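Local structure of 16S rRNA processing protein (Pseudomonas aeruginosa, 2F1L) at residues A78-K82 with G83-R87; S154-D157 with R158-L162. The protein probably acts in the last step of 30S ribosomal subunit assembly and in the efficient processing of 16S rRNA. All blocks are in the same frame, centred on the assembly; numbering follows the deposited sequence.

Interaction 1 (A78-K82 with G83-R87); sequences AAKLK and GLDDR
Lys80 and Asp85 form a salt bridge across a type II beta turn that runs from Leu81 to Leu84, where the chain leaves strand 76-81 of the RimM N-terminal domain. The turn is closed by its backbone bond, Leu84 N to Leu81 O at 3.1 Å, and Gly83 holds the third position with a positive phi of 72°, the left-handed conformation a type II turn requires there and which glycine adopts readily. On the packed side Leu81 and Leu84 lie next to each other and point the same way, CD1 of Leu81 4.0 Å from CD2 of Leu84. Both are buried: Trp54 of strand 53-58 packs on Leu81 and Val36 of strand 35-40 on Leu84, places that suit branched aliphatic chains. A water 2.9 Å from Leu81 N accepts its N-H and also lies 2.6 Å from Leu84 O.

The exposed Gly83 and Lys82 form the looser side, the extended Lys82 setting out away from the turn. Also toward the open side, but tight, is the polar contact: Lys80, bent at chi2 (73°) and chi4 (48°), brings NZ to 2.7 Å from Asp85 OD1, nearly along the C-O axis. Lys80 NZ also bonds Leu84 O at 3.2 Å, from above the carbonyl plane, and weakly Leu81 O. One ammonium thus serves a carboxylate and both ends of the turn, so charge pairing should reinforce the turn at its more exposed rim.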
ATOM      1  N   ALA A  78       9.142  -5.842  16.408  1.00 31.40           N
ATOM      2  CA  ALA A  78       9.976  -5.701  17.616  1.00 30.81           C
ATOM      3  C   ALA A  78      11.426  -5.996  17.251  1.00 31.43           C
ATOM      4  O   ALA A  78      11.738  -6.973  16.563  1.00 33.61           O
ATOM      5  CB  ALA A  78       9.509  -6.635  18.734  1.00 28.75           C
ATOM      6  N   ALA A  79      12.307  -5.143  17.730  1.00 30.45           N
ATOM      7  CA  ALA A  79      13.696  -5.179  17.350  1.00 30.95           C
ATOM      8  C   ALA A  79      14.558  -5.138  18.599  1.00 30.23           C
ATOM      9  O   ALA A  79      14.260  -4.378  19.511  1.00 28.16           O
ATOM     10  CB  ALA A  79      13.996  -3.995  16.501  1.00 34.19           C
ATOM     11  N   LYS A  80      15.592  -5.980  18.622  1.00 31.62           N
ATOM     12  CA  LYS A  80      16.574  -6.015  19.686  1.00 33.10           C
ATOM     13  C   LYS A  80      17.835  -5.368  19.150  1.00 31.98           C
ATOM     14  O   LYS A  80      18.410  -5.848  18.180  1.00 31.78           O
ATOM     15  CB  LYS A  80      16.849  -7.463  20.129  1.00 34.27           C
ATOM     16  CG  LYS A  80      17.852  -7.637  21.312  1.00 35.30           C
ATOM     17  CD  LYS A  80      17.251  -7.211  22.668  1.00 46.28           C
ATOM     18  CE  LYS A  80      18.259  -7.274  23.851  1.00 42.78           C
ATOM     19  NZ  LYS A  80      19.528  -6.616  23.483  1.00 40.62           N
ATOM     20  N   LEU A  81      18.250  -4.269  19.781  1.00 32.71           N
ATOM     21  CA  LEU A  81      19.476  -3.557  19.406  1.00 31.31           C
ATOM     22  C   LEU A  81      20.617  -3.902  20.364  1.00 34.01           C
ATOM     23  O   LEU A  81      20.409  -4.120  21.564  1.00 33.37           O
ATOM     24  CB  LEU A  81      19.247  -2.053  19.385  1.00 30.42           C
ATOM     25  CG  LEU A  81      18.006  -1.582  18.618  1.00 34.32           C
ATOM     26  CD1 LEU A  81      17.948  -0.088  18.678  1.00 31.04           C
ATOM     27  CD2 LEU A  81      18.022  -2.058  17.187  1.00 34.01           C
ATOM     28  N   LYS A  82      21.836  -3.933  19.822  1.00 36.54           N
ATOM     29  CA  LYS A  82      22.976  -4.418  20.581  1.00 37.68           C
ATOM     30  C   LYS A  82      23.191  -3.485  21.743  1.00 36.83           C
ATOM     31  O   LYS A  82      23.180  -2.282  21.573  1.00 35.75           O
ATOM     32  CB  LYS A  82      24.241  -4.524  19.722  1.00 37.96           C
ATOM     33  CG  LYS A  82      25.374  -5.197  20.461  1.00 39.73           C
ATOM     34  CD  LYS A  82      26.547  -5.543  19.574  1.00 39.30           C
ATOM     35  CE  LYS A  82      27.667  -6.070  20.430  1.00 41.54           C
ATOM     36  NZ  LYS A  82      28.978  -5.891  19.758  1.00 48.99           N
ATOM     37  N   GLY A  83      23.327  -4.061  22.931  1.00 37.65           N
ATOM     38  CA  GLY A  83      23.597  -3.300  24.148  1.00 36.58           C
ATOM     39  C   GLY A  83      22.445  -2.475  24.699  1.00 35.29           C
ATOM     40  O   GLY A  83      22.656  -1.647  25.585  1.00 36.99           O
ATOM     41  N   LEU A  84      21.239  -2.697  24.190  1.00 33.53           N
ATOM     42  CA  LEU A  84      20.029  -2.054  24.716  1.00 33.62           C
ATOM     43  C   LEU A  84      19.226  -3.156  25.413  1.00 34.38           C
ATOM     44  O   LEU A  84      18.480  -3.905  24.776  1.00 36.79           O
ATOM     45  CB  LEU A  84      19.246  -1.385  23.567  1.00 33.30           C
ATOM     46  CG  LEU A  84      17.951  -0.642  23.850  1.00 31.55           C
ATOM     47  CD1 LEU A  84      18.196   0.438  24.855  1.00 39.49           C
ATOM     48  CD2 LEU A  84      17.403  -0.021  22.613  1.00 30.77           C
ATOM     49  N   ASP A  85      19.407  -3.269  26.727  1.00 35.89           N
ATOM     50  CA  ASP A  85      18.900  -4.417  27.491  1.00 34.68           C
ATOM     51  C   ASP A  85      17.881  -4.158  28.592  1.00 35.05           C
ATOM     52  O   ASP A  85      17.618  -5.048  29.385  1.00 33.67           O
ATOM     53  CB  ASP A  85      20.078  -5.195  28.047  1.00 31.97           C
ATOM     54  CG  ASP A  85      21.054  -5.576  26.970  1.00 32.77           C
ATOM     55  OD1 ASP A  85      20.633  -6.139  25.938  1.00 37.28           O
ATOM     56  OD2 ASP A  85      22.248  -5.306  27.140  1.00 42.55           O
ATOM     57  N   ASP A  86      17.286  -2.969  28.664  1.00 38.13           N
ATOM     58  CA  ASP A  86      16.044  -2.825  29.470  1.00 38.80           C
ATOM     59  C   ASP A  86      15.098  -1.784  28.939  1.00 35.17           C
ATOM     60  O   ASP A  86      15.466  -0.883  28.176  1.00 32.18           O
ATOM     61  CB  ASP A  86      16.352  -2.486  30.918  1.00 42.44           C
ATOM     62  CG  ASP A  86      16.900  -1.117  31.052  1.00 43.20           C
ATOM     63  OD1 ASP A  86      18.060  -0.958  30.683  1.00 53.37           O
ATOM     64  OD2 ASP A  86      16.158  -0.205  31.442  1.00 35.36           O
ATOM     65  N   ARG A  87      13.861  -1.908  29.390  1.00 34.00           N
ATOM     66  CA  ARG A  87      12.760  -1.073  28.881  1.00 29.52           C
ATOM     67  C   ARG A  87      13.028   0.394  29.092  1.00 28.21           C
ATOM     68  O   ARG A  87      12.631   1.200  28.297  1.00 30.06           O
ATOM     69  CB  ARG A  87      11.455  -1.487  29.552  1.00 29.39           C
ATOM     70  CG  ARG A  87      10.170  -0.758  29.107  1.00 26.90           C
ATOM     71  CD  ARG A  87       9.070  -1.188  30.040  1.00 29.30           C
ATOM     72  NE  ARG A  87       7.741  -0.694  29.705  1.00 38.29           N
ATOM     73  CZ  ARG A  87       6.968  -1.212  28.764  1.00 28.17           C
ATOM     74  NH1 ARG A  87       7.361  -2.233  28.022  1.00 34.34           N
ATOM     75  NH2 ARG A  87       5.776  -0.721  28.580  1.00 35.67           N
TER
HETATM   76  O   HOH W   1      17.240  -3.910  22.460  1.00 48.57           O

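Interaction 2 (S154-D157 with R158-L162); sequences SLDD and RERLL
Asp156 has its CG between its own backbone N and carbonyl carbon (chi1 59°), which sets the carboxylate facing Arg160, whose chain runs extended from CG to NE and approaches from the opposite direction. The two flat groups meet edge to edge, their planes only 3° apart. Arg160 grips end-on: NH2 reaches OD2 of Asp156 at 2.9 Å and NH1 reaches OD1 at 3.2 Å, each on the syn side of its oxygen. Asp156 OD1 also accepts a second bond, from Arg158 N at 3.0 Å, the third to the carboxylate, arriving from above its plane with an N-H...O angle of 164°.

That bond makes an Asx turn from Asp156 to Arg158, in the PRC barrel domain, where the chain, coming from strand 145-149, enters the neighbouring antiparallel strand 160-163. Aspartate suits the turn because its short side chain can accept from a backbone N-H two residues on while pairing with the arginine that starts the strand. Ser154 OG adds a bond to Asp156 O at 3.1 Å. Arg158 CZ sits 4.2 Å above one face of the Arg160 guanidinium, offset toward its rim. In the C-terminal tail, Phe187 O takes a bond from Arg158 NH1, and Ala185 O one from Arg160 NH2, fixing that guanidinium's rotation from a second side chain-independent partner.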
ATOM      1  N   SER A 154      -5.902 -24.043  -3.572  1.00 41.07           N
ATOM      2  CA  SER A 154      -6.375 -22.670  -3.236  1.00 38.72           C
ATOM      3  C   SER A 154      -7.669 -22.737  -2.444  1.00 35.47           C
ATOM      4  O   SER A 154      -8.473 -23.630  -2.633  1.00 35.14           O
ATOM      5  CB  SER A 154      -6.605 -21.817  -4.513  1.00 37.33           C
ATOM      6  OG  SER A 154      -7.372 -20.619  -4.292  1.00 49.50           O
ATOM      7  N   LEU A 155      -7.856 -21.755  -1.585  1.00 33.55           N
ATOM      8  CA  LEU A 155      -9.102 -21.531  -0.861  1.00 34.73           C
ATOM      9  C   LEU A 155     -10.378 -21.519  -1.709  1.00 34.58           C
ATOM     10  O   LEU A 155     -11.400 -22.054  -1.290  1.00 35.09           O
ATOM     11  CB  LEU A 155      -9.003 -20.173  -0.204  1.00 36.68           C
ATOM     12  CG  LEU A 155     -10.112 -19.685   0.703  1.00 34.35           C
ATOM     13  CD1 LEU A 155     -10.085 -20.515   1.962  1.00 41.28           C
ATOM     14  CD2 LEU A 155      -9.844 -18.199   0.992  1.00 34.85           C
ATOM     15  N   ASP A 156     -10.341 -20.882  -2.877  1.00 33.93           N
ATOM     16  CA  ASP A 156     -11.520 -20.847  -3.745  1.00 32.55           C
ATOM     17  C   ASP A 156     -11.140 -20.790  -5.226  1.00 33.61           C
ATOM     18  O   ASP A 156     -10.117 -21.326  -5.606  1.00 35.36           O
ATOM     19  CB  ASP A 156     -12.449 -19.700  -3.323  1.00 31.34           C
ATOM     20  CG  ASP A 156     -11.778 -18.326  -3.380  1.00 38.71           C
ATOM     21  OD1 ASP A 156     -10.822 -18.116  -4.172  1.00 33.84           O
ATOM     22  OD2 ASP A 156     -12.246 -17.440  -2.632  1.00 44.99           O
ATOM     23  N   ASP A 157     -11.978 -20.146  -6.037  1.00 36.91           N
ATOM     24  CA  ASP A 157     -11.889 -20.138  -7.495  1.00 36.80           C
ATOM     25  C   ASP A 157     -11.548 -18.785  -8.033  1.00 36.89           C
ATOM     26  O   ASP A 157     -11.519 -18.603  -9.264  1.00 36.39           O
ATOM     27  CB  ASP A 157     -13.246 -20.529  -8.090  1.00 37.16           C
ATOM     28  CG  ASP A 157     -13.409 -22.012  -8.203  1.00 39.81           C
ATOM     29  OD1 ASP A 157     -12.460 -22.713  -7.788  1.00 40.40           O
ATOM     30  OD2 ASP A 157     -14.464 -22.475  -8.710  1.00 46.57           O
ATOM     31  N   ARG A 158     -11.286 -17.843  -7.124  1.00 36.16           N
ATOM     32  CA  ARG A 158     -11.237 -16.441  -7.470  1.00 36.13           C
ATOM     33  C   ARG A 158      -9.838 -16.007  -7.768  1.00 36.65           C
ATOM     34  O   ARG A 158      -8.926 -16.277  -6.977  1.00 35.41           O
ATOM     35  CB  ARG A 158     -11.708 -15.572  -6.301  1.00 37.35           C
ATOM     36  CG  ARG A 158     -13.191 -15.604  -6.004  1.00 33.47           C
ATOM     37  CD  ARG A 158     -13.520 -14.572  -4.928  1.00 38.55           C
ATOM     38  NE  ARG A 158     -13.227 -13.233  -5.436  1.00 37.13           N
ATOM     39  CZ  ARG A 158     -12.693 -12.244  -4.737  1.00 30.88           C
ATOM     40  NH1 ARG A 158     -12.354 -12.387  -3.467  1.00 41.74           N
ATOM     41  NH2 ARG A 158     -12.468 -11.101  -5.340  1.00 47.86           N
ATOM     42  N   GLU A 159      -9.686 -15.264  -8.860  1.00 35.93           N
ATOM     43  CA  GLU A 159      -8.454 -14.531  -9.118  1.00 37.79           C
ATOM     44  C   GLU A 159      -8.455 -13.293  -8.226  1.00 37.66           C
ATOM     45  O   GLU A 159      -9.502 -12.711  -7.956  1.00 39.60           O
ATOM     46  CB  GLU A 159      -8.318 -14.157 -10.601  1.00 38.21           C
ATOM     47  CG  GLU A 159      -7.416 -12.975 -10.887  1.00 41.52           C
ATOM     48  CD  GLU A 159      -7.489 -12.531 -12.332  1.00 39.74           C
ATOM     49  OE1 GLU A 159      -7.126 -13.341 -13.194  1.00 36.84           O
ATOM     50  OE2 GLU A 159      -7.897 -11.371 -12.603  1.00 38.64           O
ATOM     51  N   ARG A 160      -7.278 -12.895  -7.761  1.00 34.39           N
ATOM     52  CA  ARG A 160      -7.169 -11.713  -6.950  1.00 32.38           C
ATOM     53  C   ARG A 160      -6.044 -10.812  -7.403  1.00 32.90           C
ATOM     54  O   ARG A 160      -5.120 -11.237  -8.064  1.00 34.68           O
ATOM     55  CB  ARG A 160      -6.956 -12.108  -5.494  1.00 32.74           C
ATOM     56  CG  ARG A 160      -8.180 -12.672  -4.832  1.00 29.21           C
ATOM     57  CD  ARG A 160      -7.843 -13.074  -3.439  1.00 33.68           C
ATOM     58  NE  ARG A 160      -9.002 -13.549  -2.685  1.00 32.19           N
ATOM     59  CZ  ARG A 160      -9.486 -14.771  -2.803  1.00 34.81           C
ATOM     60  NH1 ARG A 160      -8.940 -15.621  -3.665  1.00 36.05           N
ATOM     61  NH2 ARG A 160     -10.521 -15.143  -2.080  1.00 34.54           N
ATOM     62  N   LEU A 161      -6.118  -9.553  -7.026  1.00 33.84           N
ATOM     63  CA  LEU A 161      -5.139  -8.594  -7.494  1.00 35.48           C
ATOM     64  C   LEU A 161      -4.615  -7.791  -6.316  1.00 35.01           C
ATOM     65  O   LEU A 161      -5.322  -6.925  -5.757  1.00 36.04           O
ATOM     66  CB  LEU A 161      -5.789  -7.695  -8.525  1.00 36.08           C
ATOM     67  CG  LEU A 161      -6.250  -8.495  -9.726  1.00 39.65           C
ATOM     68  CD1 LEU A 161      -7.580  -7.949 -10.203  1.00 52.19           C
ATOM     69  CD2 LEU A 161      -5.200  -8.486 -10.826  1.00 40.48           C
ATOM     70  N   LEU A 162      -3.391  -8.113  -5.918  1.00 35.91           N
ATOM     71  CA  LEU A 162      -2.832  -7.586  -4.684  1.00 36.11           C
ATOM     72  C   LEU A 162      -1.766  -6.579  -5.030  1.00 35.70           C
ATOM     73  O   LEU A 162      -1.034  -6.764  -5.968  1.00 35.99           O
ATOM     74  CB  LEU A 162      -2.259  -8.695  -3.832  1.00 32.15           C
ATOM     75  CG  LEU A 162      -3.243  -9.481  -2.962  1.00 36.57           C
ATOM     76  CD1 LEU A 162      -4.324 -10.128  -3.765  1.00 33.30           C
ATOM     77  CD2 LEU A 162      -2.461 -10.544  -2.182  1.00 40.79           C
TER

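From the N terminus, interaction 1 comes first, closing the turn by which the chain leaves strand 76-81 of the N-terminal domain's antiparallel sheet for helix 87-91. Interaction 2 follows in the PRC barrel domain, closing the bend that leads into strand 160-163, an outermost strand of the six-stranded mixed sheet within this chain. The two are in series, neither nested nor crossed, and lie on opposite sides of the chain's centre, with centres about 40 Å apart and nearest atoms about 22 Å apart. Residues 154-162 also face the second subunit: Glu159 forms a salt bridge with Lys25 of that subunit, whereas no other chain touches 78-87.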